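Local coordinates for protein MAR1 Ribonuclease (Caenorhabditis elegans, PDB 2B34) that probably acts as a hydrolase of the isochorismatase family and may be a ribonuclease, at residues Pro12-Leu17 and Val101-Leu106; Thr38-Leu43 and Val133-Ser138; Ile109-Cys114 and Thr142-Ala147; Cys114-Thr119 and Phe148-Gln153; Leu127-Val132 and Ala154-Thr159. One frame throughout, in Å; residues are numbered along the deposited sequence.

Interaction 1 of 5, residues Pro12-Leu17 and Val101-Leu106; sequences PTNSAL and VQNVIL
S15, A16 and L17 lie beside N103, V104 and I105 as adjacent parallel strands of the central sheet, and they illustrate how a residue in such a pair spends its two backbone groups on different partners. A16 gives its N to N103 O at 2.9 Å, and A16 O receives I105 N at 2.8 Å. The axes of the two short strand segments run 4.6 Å apart, with 24° between their directions, close enough for S15 CA to add a CA-H...O contact to N103 O.

The tight part lies here. On the face carrying S15, N103, L17 and I105, L17 has CG anti to its backbone N (chi1 175°), which lets CD1 come back over the neighbouring strand to I105 CG2 at 4.0 Å. Helix 33-49 covers this pair through L43, I44 and A47. On the other face A16 CB touches both methyls of V101, while V104 meets L122 of helix 114-124.

At the start of the strands the contact opens toward solvent. N14 O is gripped twice, by N103 N at 3.0 Å and by Q102 N at 2.9 Å, the latter approaching at a tilt to the carbonyl plane. The N14 amide stands 59° from that of N103 and is held by R9 O at ND2 and by N11 N at OD1, whereas exposed Q102 merely sets OE1 against N14 CB at 3.8 Å. The chemistry thus implies a join made by backbone bonds: apolar side chains seal its inner end, and at its outer end a carbonyl with two donors is consistent with a firm start to the pairing.

Interaction 2 of 5, residues Thr38-Leu43 and Val133-Ser138; sequences TTSRRL and VDAVSS
T39 and A135 meet where helix 33-49 packs on the central parallel sheet of an alpha/beta/alpha sandwich, and here the helix meets the corner of the strand through small side chains. The chain turns that corner at V133, D134 and A135, and this turns D134 O toward the helix.

T39 can be followed outward from its CB, which sits 3.4 Å from D134 O. Its branches then divide the work. OG1 lies beside the backbone N (chi1 -55°), which leaves CG2 directed at the corner: CG2 lies beside the same carbonyl oxygen and reaches D134 OD2 at 3.9 Å and A135 CB at 4.0 Å. OG1 turns back along its own helix to bond E35 O, and it also meets a water at 2.6 Å that lies 2.8 Å from D134 O and can bridge the two. The carboxylate of D134 is occupied elsewhere, OD2 being hydrogen-bonded to S161 OG.

Next along the helix, S40 likewise keeps its hydroxyl for the helix, bonding I36 O, while V107 of strand 103-109 touches both S40 and A135. Across the contact L43 CD1 only grazes the alanine methyl. From the helix, the closest side-chain approach to that methyl is made by S40 OG, 3.5 Å from A135 CB.

Interaction 3 of 5, residues Ile109-Cys114 and Thr142-Ala147; sequences IEAHVC and TDRHFA
A111 and H112 occupy the middle of a type I turn, closed by V113 N bonding E110 O at 3.0 Å, and the turn lays H112 against helix 141-154, its CA 4.6 Å from A147 CA. Two methyls fill the inner half of the contact. A147 CB packs on A111 CB at 3.8 Å and comes closer still to the A111 carbonyl, 3.4 Å from its O, while the first carbons of R144 brush A111 before its guanidinium leaves for V133 O and V136 O.

In the outer half flat groups meet by their faces: H112 CG, between its backbone N and carbonyl carbon (chi1 66°), brings the ring against D143. D143 CB stands over the centre of the imidazole, 3.6 Å from the ring centroid and 8° off the normal, a CH-pi contact. Its carboxylate continues across the same face, turned only 16° from the ring plane, and brings OD2 to 3.3 Å from H112 NE2. That approach comes from above, so no hydrogen bond results. V113 CG2 lies over the opposite face.

Both ring nitrogens are bonded at the rim instead, ND1 to S138 OG and NE2 to E162 OE2 of a neighbouring subunit. An alanine replacing H112 would probably open a gap between D143 and V113 and leave S138 OG and that E162 carboxylate without their nitrogen partners. D143 OD1 turns to T160 OG1 of the same neighbour. The chemistry implies a division of labour: faces pack within the chain, while H112 NE2 and D143 OD1 tie turn and helix to the neighbouring subunit.

Interaction 4 of 5, residues Cys114-Thr119 and Phe148-Gln153; sequences CVLQTT and FKQMEQ
L116 and M151 lead the packing of two helices that run side by side, the axes of their short segments 10.1 Å apart and only 5° from parallel. Each branch of L116 has its own partner: CD1 touches M151 CG at 3.8 Å, and CD2 presses on Q150 OE1 at 3.4 Å, the two side chains crossing at about a right angle. L116 has CG anti to the backbone N (chi1 -178°), and this torsion brings both methyls to the facing helix. An alanine in place of L116 would probably open a gap beside M151 CG and leave the Q150 amide without its apolar cover.

M151 answers with an extended chain that passes along the facing helix. Its CG also meets T119 CG2 at 4.1 Å, and its terminal CE arrives at V115 CG1, 3.7 Å away.

The second shell fixes these groups. T119 OG1 bonds V115 O at 2.7 Å, an oxygen that T119 N reaches from the other face of the carbonyl plane; the OG1 bond holds the threonine's rotation, with CG2 turned to the methionine. Q150 is pinned at both polar atoms, NE2 to F146 O and OE1 to T159 OG1 of a neighbouring subunit. Farther out, L106 of strand 103-109 supports V115 and T119, V131 of strand 128-137 supports M151, and a disulfide ties C114 to C20. Such a parallel pair, lying on one face of a sheet, is what consecutive beta-alpha-beta crossovers give in an alpha/beta/alpha fold: helices 114-124 and 141-154 link successive neighbouring strands.

Interaction 5 of 5, residues Leu127-Val132 and Ala154-Thr159; sequences LNVHVV and AGAILT
V131 and A156 form the apolar centre, with V131 CG2 4.1 Å from A156 CB, and V129 and L158 close round them on the same face. L158 lays CD2 against V131 CB at 4.3 Å, while M151 of helix 141-154 covers both V131 and A156.

The other face mixes characters. H130 and I157 lie side by side, pointing the same way, and I157 CD1 comes to 3.7 Å from H130 NE2, a nitrogen that is buried here without a polar partner. T159 presses its methyl CG2 against V131 O at 3.4 Å; its hydroxyl, anti to the backbone N (chi1 -174°), leads instead to Q150 OE1 of a neighbouring subunit.

Between the faces runs the parallel pairing. V129 O takes I157 N at 2.8 Å, V131 N bonds I157 O at 2.7 Å, and V131 O accepts T159 N, so that V131 serves two residues of the facing strand. At the polar edge G155, whose positive phi makes it the C-prime residue of the Schellman motif ending helix 141-154, is bridged to V129 by a water that accepts from V129 N and donates to G155 O at 2.8 Å.

Strand 157-159 is the last of the sheet within the chain, and Q153 of the same neighbour bonds A156 O and L158 N. The chemistry implies a strand that faces two ways, its inward backbone groups completing a beta-alpha-beta unit and its outward ones joining subunits.

Overall arrangement
All five contacts are largely buried, yet they differ with their depth in one alpha/beta/alpha fold. Interactions 1 and 5 are strand pairings in the same sheet, about 11 Å apart between centres and joined through neighbouring strands 103-109 and 128-137; backbone bonds dominate both. Interaction 2, nearest the chain's centre, sets a helix on one face of that sheet with small side chains and a water. Interactions 3 and 4 hold helix 141-154 on the opposite face and share C114, their centres about 8 Å apart: one rests on stacking, the other on aliphatic packing. Interaction 1 touches no other subunit, whereas interactions 3, 4 and 5 send polar groups to neighbouring subunits.

Interaction 1 of 5, residues Pro12-Leu17 and Val101-Leu106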
# COMPACT_ATOMS: atom_id res chain seq x y z
N PRO A 12 11.12 13.00 -23.17
CA PRO A 12 10.71 14.35 -23.57
C PRO A 12 9.77 14.43 -24.78
O PRO A 12 9.09 15.45 -24.96
CB PRO A 12 12.04 15.05 -23.89
CG PRO A 12 13.05 14.30 -23.08
CD PRO A 12 12.59 12.87 -23.14
N THR A 13 9.71 13.37 -25.60
CA THR A 13 8.91 13.40 -26.83
C THR A 13 7.50 12.81 -26.70
O THR A 13 6.67 13.00 -27.59
CB THR A 13 9.64 12.74 -28.03
OG1 THR A 13 9.92 11.36 -27.73
CG2 THR A 13 10.94 13.47 -28.34
N ASN A 14 7.22 12.11 -25.59
CA ASN A 14 5.90 11.51 -25.39
C ASN A 14 5.13 12.05 -24.17
O ASN A 14 4.10 11.49 -23.79
CB ASN A 14 6.00 9.98 -25.34
CG ASN A 14 6.69 9.46 -24.07
OD1 ASN A 14 7.00 10.23 -23.16
ND2 ASN A 14 6.91 8.15 -24.01
N SER A 15 5.63 13.14 -23.59
CA SER A 15 5.15 13.64 -22.30
C SER A 15 4.70 15.10 -22.31
O SER A 15 5.15 15.90 -23.13
CB SER A 15 6.24 13.46 -21.23
OG SER A 15 6.56 12.09 -21.04
N ALA A 16 3.81 15.43 -21.38
CA ALA A 16 3.41 16.81 -21.13
C ALA A 16 3.42 17.08 -19.63
O ALA A 16 3.11 16.18 -18.82
CB ALA A 16 2.04 17.11 -21.72
N LEU A 17 3.77 18.30 -19.25
CA LEU A 17 3.70 18.72 -17.86
C LEU A 17 2.42 19.51 -17.61
O LEU A 17 2.17 20.53 -18.25
CB LEU A 17 4.92 19.54 -17.46
CG LEU A 17 4.93 20.16 -16.05
CD1 LEU A 17 4.97 19.11 -14.92
CD2 LEU A 17 6.09 21.13 -15.91
N VAL A 101 0.42 13.31 -26.86
CA VAL A 101 1.24 12.65 -25.83
C VAL A 101 0.64 11.34 -25.31
O VAL A 101 -0.55 11.07 -25.50
CB VAL A 101 1.58 13.60 -24.64
CG1 VAL A 101 2.43 14.77 -25.11
CG2 VAL A 101 0.31 14.09 -23.94
N GLN A 102 1.48 10.53 -24.67
CA GLN A 102 1.05 9.28 -24.04
C GLN A 102 1.19 9.37 -22.52
O GLN A 102 0.61 8.56 -21.79
CB GLN A 102 1.86 8.09 -24.58
CG GLN A 102 1.61 7.82 -26.07
CD GLN A 102 2.65 6.91 -26.71
OE1 GLN A 102 3.84 6.98 -26.40
NE2 GLN A 102 2.20 6.06 -27.64
N ASN A 103 1.95 10.37 -22.06
CA ASN A 103 2.24 10.55 -20.64
C ASN A 103 1.99 11.98 -20.14
O ASN A 103 2.35 12.95 -20.81
CB ASN A 103 3.70 10.17 -20.36
CG ASN A 103 4.01 8.73 -20.76
OD1 ASN A 103 3.60 7.78 -20.09
ND2 ASN A 103 4.75 8.57 -21.85
N VAL A 104 1.36 12.09 -18.98
CA VAL A 104 1.21 13.39 -18.32
C VAL A 104 1.90 13.37 -16.95
O VAL A 104 1.63 12.51 -16.12
CB VAL A 104 -0.27 13.84 -18.19
CG1 VAL A 104 -0.39 15.09 -17.31
CG2 VAL A 104 -0.88 14.11 -19.55
N ILE A 105 2.79 14.33 -16.76
CA ILE A 105 3.43 14.57 -15.48
C ILE A 105 2.60 15.63 -14.78
O ILE A 105 2.34 16.70 -15.35
CB ILE A 105 4.90 15.03 -15.67
CG1 ILE A 105 5.66 14.01 -16.54
CG2 ILE A 105 5.58 15.23 -14.31
CD1 ILE A 105 6.98 14.52 -17.10
N LEU A 106 2.15 15.33 -13.57
CA LEU A 106 1.18 16.19 -12.88
C LEU A 106 1.71 16.75 -11.57
O LEU A 106 2.15 16.01 -10.68
CB LEU A 106 -0.13 15.42 -12.66
CG LEU A 106 -1.39 16.10 -12.11
CD1 LEU A 106 -1.73 17.42 -12.80
CD2 LEU A 106 -2.57 15.14 -12.22

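Interaction 2 of 5, residues Thr38-Leu43 and Val133-Ser138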
# COMPACT_ATOMS: atom_id res chain seq x y z
N THR A 38 8.64 25.30 -4.78
CA THR A 38 10.04 25.05 -5.12
C THR A 38 10.19 23.83 -6.02
O THR A 38 10.89 23.87 -7.03
CB THR A 38 10.91 24.89 -3.85
OG1 THR A 38 10.88 26.10 -3.09
CG2 THR A 38 12.36 24.59 -4.21
N THR A 39 9.52 22.74 -5.65
CA THR A 39 9.62 21.49 -6.39
C THR A 39 8.88 21.54 -7.73
O THR A 39 9.38 21.03 -8.73
CB THR A 39 9.17 20.30 -5.52
OG1 THR A 39 9.91 20.31 -4.30
CG2 THR A 39 9.42 18.98 -6.22
N SER A 40 7.70 22.16 -7.75
CA SER A 40 6.98 22.39 -9.01
C SER A 40 7.82 23.24 -9.98
O SER A 40 7.79 23.01 -11.18
CB SER A 40 5.61 23.03 -8.78
OG SER A 40 4.76 22.16 -8.03
N ARG A 41 8.55 24.22 -9.45
CA ARG A 41 9.46 25.04 -10.28
C ARG A 41 10.57 24.20 -10.92
O ARG A 41 10.98 24.47 -12.05
CB ARG A 41 10.03 26.22 -9.47
CG ARG A 41 11.03 27.14 -10.22
CD ARG A 41 10.45 27.79 -11.49
NE ARG A 41 11.51 28.39 -12.30
CZ ARG A 41 11.95 29.65 -12.17
NH1 ARG A 41 11.40 30.46 -11.28
NH2 ARG A 41 12.94 30.09 -12.94
N ARG A 42 11.04 23.17 -10.21
CA ARG A 42 12.04 22.23 -10.76
C ARG A 42 11.54 21.50 -12.00
O ARG A 42 12.28 21.35 -12.98
CB ARG A 42 12.49 21.22 -9.70
CG ARG A 42 13.34 21.82 -8.61
CD ARG A 42 13.60 20.83 -7.49
NE ARG A 42 14.45 21.41 -6.45
CZ ARG A 42 15.31 20.71 -5.71
NH1 ARG A 42 15.45 19.41 -5.89
NH2 ARG A 42 16.03 21.33 -4.79
N LEU A 43 10.28 21.04 -11.95
CA LEU A 43 9.67 20.34 -13.07
C LEU A 43 9.39 21.27 -14.25
O LEU A 43 9.59 20.89 -15.40
CB LEU A 43 8.40 19.62 -12.63
CG LEU A 43 8.75 18.25 -12.05
CD1 LEU A 43 8.06 18.02 -10.75
CD2 LEU A 43 8.51 17.13 -13.06
N VAL A 133 4.64 13.40 -6.24
CA VAL A 133 4.11 13.48 -4.87
C VAL A 133 4.73 14.60 -4.02
O VAL A 133 4.08 15.14 -3.13
CB VAL A 133 4.21 12.11 -4.12
CG1 VAL A 133 3.37 11.04 -4.83
CG2 VAL A 133 5.66 11.65 -3.98
N ASP A 134 5.98 14.95 -4.31
CA ASP A 134 6.64 16.05 -3.59
C ASP A 134 6.33 17.44 -4.19
O ASP A 134 6.91 18.45 -3.77
CB ASP A 134 8.15 15.80 -3.43
CG ASP A 134 8.86 15.45 -4.74
OD1 ASP A 134 8.21 15.14 -5.75
OD2 ASP A 134 10.11 15.48 -4.74
N ALA A 135 5.41 17.47 -5.14
CA ALA A 135 4.95 18.70 -5.77
C ALA A 135 3.42 18.75 -5.78
O ALA A 135 2.82 19.60 -6.45
CB ALA A 135 5.51 18.81 -7.18
N VAL A 136 2.81 17.84 -5.02
CA VAL A 136 1.35 17.72 -4.91
C VAL A 136 0.94 17.69 -3.43
O VAL A 136 1.51 16.95 -2.63
CB VAL A 136 0.83 16.46 -5.66
CG1 VAL A 136 -0.64 16.18 -5.34
CG2 VAL A 136 1.00 16.62 -7.17
N SER A 137 -0.05 18.51 -3.06
CA SER A 137 -0.50 18.60 -1.67
C SER A 137 -1.96 19.05 -1.52
O SER A 137 -2.62 19.38 -2.51
CB SER A 137 0.43 19.53 -0.88
OG SER A 137 0.22 19.39 0.50
N SER A 138 -2.44 19.06 -0.27
CA SER A 138 -3.81 19.47 0.07
C SER A 138 -3.80 20.35 1.32
O SER A 138 -2.76 20.51 1.96
CB SER A 138 -4.69 18.25 0.35
OG SER A 138 -4.80 17.41 -0.78
O HOH W 1 8.99 19.36 -2.09

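Interaction 3 of 5, residues Ile109-Cys114 and Thr142-Ala147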
# COMPACT_ATOMS: atom_id res chain seq x y z
N ILE A 109 -2.28 21.39 -6.93
CA ILE A 109 -3.00 21.34 -5.66
C ILE A 109 -4.48 21.06 -5.67
O ILE A 109 -5.15 21.16 -6.70
CB ILE A 109 -2.73 22.57 -4.77
CG1 ILE A 109 -2.89 23.86 -5.57
CG2 ILE A 109 -1.37 22.44 -4.07
CD1 ILE A 109 -2.91 25.09 -4.73
N GLU A 110 -4.97 20.82 -4.45
CA GLU A 110 -6.08 19.93 -4.17
C GLU A 110 -5.73 18.58 -4.79
O GLU A 110 -6.23 18.19 -5.85
CB GLU A 110 -7.45 20.51 -4.60
CG GLU A 110 -7.52 21.09 -6.00
CD GLU A 110 -8.80 21.82 -6.29
OE1 GLU A 110 -9.41 22.35 -5.34
OE2 GLU A 110 -9.19 21.89 -7.48
N ALA A 111 -4.81 17.90 -4.12
CA ALA A 111 -4.40 16.53 -4.45
C ALA A 111 -5.62 15.62 -4.57
O ALA A 111 -5.68 14.76 -5.44
CB ALA A 111 -3.44 15.99 -3.40
N HIS A 112 -6.60 15.85 -3.70
CA HIS A 112 -7.81 15.03 -3.63
C HIS A 112 -8.98 15.64 -4.41
O HIS A 112 -10.10 15.12 -4.35
CB HIS A 112 -8.20 14.85 -2.16
CG HIS A 112 -8.62 16.12 -1.49
ND1 HIS A 112 -7.76 17.19 -1.33
CD2 HIS A 112 -9.80 16.49 -0.95
CE1 HIS A 112 -8.40 18.17 -0.71
NE2 HIS A 112 -9.64 17.77 -0.47
N VAL A 113 -8.73 16.74 -5.11
CA VAL A 113 -9.76 17.40 -5.92
C VAL A 113 -9.30 17.59 -7.38
O VAL A 113 -9.50 16.68 -8.18
CB VAL A 113 -10.30 18.71 -5.26
CG1 VAL A 113 -11.55 19.20 -5.97
CG2 VAL A 113 -10.61 18.49 -3.78
N CYS A 114 -8.67 18.73 -7.72
CA CYS A 114 -8.17 18.97 -9.10
C CYS A 114 -7.26 17.85 -9.58
O CYS A 114 -7.46 17.32 -10.66
CB CYS A 114 -7.41 20.30 -9.25
SG CYS A 114 -6.56 20.56 -10.90
N THR A 142 -4.57 14.21 5.69
CA THR A 142 -5.37 13.01 5.44
C THR A 142 -5.89 12.99 4.01
O THR A 142 -5.83 11.95 3.33
CB THR A 142 -6.52 12.88 6.46
OG1 THR A 142 -5.98 12.85 7.79
CG2 THR A 142 -7.33 11.60 6.24
N ASP A 143 -6.38 14.13 3.54
CA ASP A 143 -6.85 14.29 2.16
C ASP A 143 -5.76 13.97 1.14
O ASP A 143 -6.00 13.24 0.18
CB ASP A 143 -7.39 15.71 1.94
CG ASP A 143 -8.82 15.89 2.46
OD1 ASP A 143 -9.53 14.87 2.61
OD2 ASP A 143 -9.23 17.04 2.71
N ARG A 144 -4.56 14.53 1.37
CA ARG A 144 -3.39 14.30 0.52
C ARG A 144 -2.96 12.83 0.53
O ARG A 144 -2.70 12.24 -0.53
CB ARG A 144 -2.23 15.18 1.00
CG ARG A 144 -0.98 15.16 0.10
CD ARG A 144 0.20 15.83 0.79
NE ARG A 144 1.40 15.84 -0.06
CZ ARG A 144 2.64 16.03 0.37
NH1 ARG A 144 2.88 16.21 1.67
NH2 ARG A 144 3.65 16.02 -0.49
N HIS A 145 -2.87 12.26 1.73
CA HIS A 145 -2.45 10.87 1.92
C HIS A 145 -3.31 9.92 1.09
O HIS A 145 -2.79 9.09 0.33
CB HIS A 145 -2.53 10.49 3.40
CG HIS A 145 -1.91 9.16 3.72
ND1 HIS A 145 -2.65 8.00 3.82
CD2 HIS A 145 -0.63 8.81 3.99
CE1 HIS A 145 -1.85 6.99 4.12
NE2 HIS A 145 -0.61 7.46 4.23
N PHE A 146 -4.63 10.04 1.23
CA PHE A 146 -5.53 9.15 0.53
C PHE A 146 -5.76 9.53 -0.92
O PHE A 146 -6.18 8.70 -1.71
CB PHE A 146 -6.84 8.98 1.31
CG PHE A 146 -6.69 8.11 2.52
CD1 PHE A 146 -6.81 6.73 2.41
CD2 PHE A 146 -6.38 8.67 3.76
CE1 PHE A 146 -6.64 5.91 3.53
CE2 PHE A 146 -6.22 7.86 4.88
CZ PHE A 146 -6.35 6.47 4.77
N ALA A 147 -5.47 10.79 -1.27
CA ALA A 147 -5.46 11.20 -2.68
C ALA A 147 -4.50 10.31 -3.45
O ALA A 147 -4.86 9.77 -4.48
CB ALA A 147 -5.05 12.65 -2.81

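Interaction 4 of 5, residues Cys114-Thr119 and Phe148-Gln153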
# COMPACT_ATOMS: atom_id res chain seq x y z
N CYS A 114 -8.67 18.73 -7.72
CA CYS A 114 -8.17 18.97 -9.10
C CYS A 114 -7.26 17.85 -9.58
O CYS A 114 -7.46 17.32 -10.66
CB CYS A 114 -7.41 20.30 -9.25
SG CYS A 114 -6.56 20.56 -10.90
N VAL A 115 -6.27 17.51 -8.76
CA VAL A 115 -5.23 16.56 -9.16
C VAL A 115 -5.83 15.17 -9.33
O VAL A 115 -5.54 14.49 -10.31
CB VAL A 115 -4.04 16.54 -8.16
CG1 VAL A 115 -2.96 15.57 -8.62
CG2 VAL A 115 -3.45 17.94 -8.00
N LEU A 116 -6.69 14.77 -8.39
CA LEU A 116 -7.37 13.48 -8.46
C LEU A 116 -8.34 13.41 -9.64
O LEU A 116 -8.31 12.45 -10.41
CB LEU A 116 -8.10 13.16 -7.15
CG LEU A 116 -8.84 11.82 -7.06
CD1 LEU A 116 -7.89 10.64 -7.32
CD2 LEU A 116 -9.54 11.66 -5.71
N GLN A 117 -9.19 14.42 -9.78
CA GLN A 117 -10.16 14.47 -10.89
C GLN A 117 -9.47 14.54 -12.25
O GLN A 117 -9.90 13.88 -13.20
CB GLN A 117 -11.15 15.64 -10.73
CG GLN A 117 -12.09 15.54 -9.52
CD GLN A 117 -12.86 14.23 -9.44
OE1 GLN A 117 -13.30 13.69 -10.46
NE2 GLN A 117 -13.03 13.72 -8.23
N THR A 118 -8.40 15.33 -12.33
CA THR A 118 -7.58 15.39 -13.55
C THR A 118 -7.01 14.01 -13.85
O THR A 118 -7.12 13.52 -14.98
CB THR A 118 -6.45 16.44 -13.45
OG1 THR A 118 -7.02 17.74 -13.25
CG2 THR A 118 -5.60 16.47 -14.72
N THR A 119 -6.41 13.40 -12.83
CA THR A 119 -5.83 12.05 -12.91
C THR A 119 -6.82 11.02 -13.48
O THR A 119 -6.48 10.30 -14.42
CB THR A 119 -5.29 11.59 -11.52
OG1 THR A 119 -4.15 12.38 -11.17
CG2 THR A 119 -4.89 10.12 -11.53
N PHE A 148 -3.29 10.15 -2.91
CA PHE A 148 -2.26 9.33 -3.54
C PHE A 148 -2.70 7.87 -3.65
O PHE A 148 -2.46 7.22 -4.66
CB PHE A 148 -0.93 9.42 -2.77
CG PHE A 148 -0.30 10.80 -2.77
CD1 PHE A 148 -0.37 11.62 -3.90
CD2 PHE A 148 0.40 11.26 -1.66
CE1 PHE A 148 0.23 12.89 -3.91
CE2 PHE A 148 1.01 12.53 -1.65
CZ PHE A 148 0.92 13.34 -2.79
N LYS A 149 -3.35 7.37 -2.60
CA LYS A 149 -3.90 6.02 -2.58
C LYS A 149 -4.94 5.80 -3.68
O LYS A 149 -4.88 4.80 -4.39
CB LYS A 149 -4.52 5.70 -1.21
CG LYS A 149 -3.54 5.78 -0.04
CD LYS A 149 -3.99 4.93 1.14
CE LYS A 149 -3.34 3.54 1.13
NZ LYS A 149 -3.66 2.71 -0.08
N GLN A 150 -5.88 6.73 -3.81
CA GLN A 150 -6.91 6.66 -4.85
C GLN A 150 -6.31 6.76 -6.24
O GLN A 150 -6.75 6.07 -7.17
CB GLN A 150 -7.95 7.77 -4.67
CG GLN A 150 -8.72 7.71 -3.37
CD GLN A 150 -9.52 8.96 -3.09
OE1 GLN A 150 -10.60 9.16 -3.64
NE2 GLN A 150 -9.00 9.81 -2.20
N MET A 151 -5.30 7.62 -6.39
CA MET A 151 -4.60 7.77 -7.66
C MET A 151 -3.94 6.46 -8.09
O MET A 151 -4.09 6.04 -9.24
CB MET A 151 -3.56 8.89 -7.58
CG MET A 151 -4.15 10.29 -7.51
SD MET A 151 -2.90 11.49 -7.04
CE MET A 151 -3.90 12.79 -6.35
N GLU A 152 -3.23 5.82 -7.17
CA GLU A 152 -2.54 4.56 -7.50
C GLU A 152 -3.50 3.38 -7.68
O GLU A 152 -3.21 2.48 -8.46
CB GLU A 152 -1.42 4.25 -6.50
CG GLU A 152 -1.82 3.41 -5.30
CD GLU A 152 -0.66 3.15 -4.37
OE1 GLU A 152 0.46 2.89 -4.86
OE2 GLU A 152 -0.86 3.20 -3.13
N GLN A 153 -4.62 3.39 -6.96
CA GLN A 153 -5.68 2.39 -7.16
C GLN A 153 -6.19 2.44 -8.61
O GLN A 153 -6.47 1.40 -9.21
CB GLN A 153 -6.85 2.61 -6.19
CG GLN A 153 -6.60 2.14 -4.75
CD GLN A 153 -7.82 2.33 -3.84
OE1 GLN A 153 -8.06 3.42 -3.30
NE2 GLN A 153 -8.60 1.27 -3.67

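Interaction 5 of 5, residues Leu127-Val132 and Ala154-Thr159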
# COMPACT_ATOMS: atom_id res chain seq x y z
N LEU A 127 -4.22 7.77 -21.14
CA LEU A 127 -2.91 8.37 -20.88
C LEU A 127 -2.31 7.79 -19.61
O LEU A 127 -3.04 7.41 -18.70
CB LEU A 127 -3.06 9.89 -20.75
CG LEU A 127 -3.30 10.69 -22.03
CD1 LEU A 127 -4.43 11.69 -21.84
CD2 LEU A 127 -2.03 11.39 -22.49
N ASN A 128 -0.99 7.72 -19.55
CA ASN A 128 -0.30 7.40 -18.31
C ASN A 128 -0.11 8.67 -17.49
O ASN A 128 0.28 9.72 -18.03
CB ASN A 128 1.05 6.74 -18.57
CG ASN A 128 0.96 5.54 -19.51
OD1 ASN A 128 1.73 5.42 -20.47
ND2 ASN A 128 0.02 4.64 -19.24
N VAL A 129 -0.40 8.59 -16.19
CA VAL A 129 -0.29 9.75 -15.30
C VAL A 129 0.82 9.54 -14.28
O VAL A 129 0.80 8.58 -13.50
CB VAL A 129 -1.63 10.05 -14.56
CG1 VAL A 129 -1.50 11.30 -13.70
CG2 VAL A 129 -2.77 10.20 -15.55
N HIS A 130 1.80 10.45 -14.30
CA HIS A 130 2.90 10.45 -13.35
C HIS A 130 2.69 11.57 -12.34
O HIS A 130 2.91 12.75 -12.64
CB HIS A 130 4.23 10.57 -14.08
CG HIS A 130 4.49 9.45 -15.04
ND1 HIS A 130 3.69 9.21 -16.14
CD2 HIS A 130 5.45 8.49 -15.06
CE1 HIS A 130 4.14 8.15 -16.79
NE2 HIS A 130 5.21 7.70 -16.16
N VAL A 131 2.23 11.19 -11.15
CA VAL A 131 1.93 12.12 -10.08
C VAL A 131 3.19 12.39 -9.26
O VAL A 131 3.74 11.48 -8.63
CB VAL A 131 0.79 11.59 -9.15
CG1 VAL A 131 0.49 12.58 -8.03
CG2 VAL A 131 -0.48 11.30 -9.95
N VAL A 132 3.64 13.64 -9.29
CA VAL A 132 4.85 14.04 -8.57
C VAL A 132 4.46 14.37 -7.13
O VAL A 132 4.02 15.49 -6.84
CB VAL A 132 5.54 15.25 -9.23
CG1 VAL A 132 6.90 15.49 -8.62
CG2 VAL A 132 5.65 15.04 -10.73
N ALA A 154 -6.31 3.65 -9.15
CA ALA A 154 -6.79 3.87 -10.52
C ALA A 154 -5.73 3.59 -11.59
O ALA A 154 -6.05 3.48 -12.77
CB ALA A 154 -7.33 5.28 -10.67
N GLY A 155 -4.46 3.48 -11.18
CA GLY A 155 -3.36 3.17 -12.10
C GLY A 155 -2.38 4.30 -12.36
O GLY A 155 -1.53 4.20 -13.26
N ALA A 156 -2.49 5.38 -11.58
CA ALA A 156 -1.54 6.48 -11.67
C ALA A 156 -0.24 6.10 -11.00
O ALA A 156 -0.23 5.38 -10.02
CB ALA A 156 -2.11 7.73 -11.03
N ILE A 157 0.87 6.59 -11.54
CA ILE A 157 2.18 6.31 -10.96
C ILE A 157 2.53 7.40 -9.95
O ILE A 157 2.49 8.60 -10.27
CB ILE A 157 3.27 6.15 -12.05
CG1 ILE A 157 2.91 5.00 -13.00
CG2 ILE A 157 4.65 5.89 -11.41
CD1 ILE A 157 3.81 4.89 -14.22
N LEU A 158 2.86 6.98 -8.74
CA LEU A 158 3.28 7.89 -7.68
C LEU A 158 4.79 8.02 -7.70
O LEU A 158 5.52 7.16 -7.20
CB LEU A 158 2.78 7.40 -6.31
CG LEU A 158 1.28 7.14 -6.14
CD1 LEU A 158 1.00 6.52 -4.77
CD2 LEU A 158 0.45 8.41 -6.35
N THR A 159 5.26 9.11 -8.29
CA THR A 159 6.68 9.33 -8.51
C THR A 159 7.16 10.57 -7.77
O THR A 159 6.37 11.28 -7.16
CB THR A 159 7.01 9.41 -10.03
OG1 THR A 159 8.43 9.49 -10.20
CG2 THR A 159 6.34 10.62 -10.68
O HOH W 2 -0.53 5.82 -15.30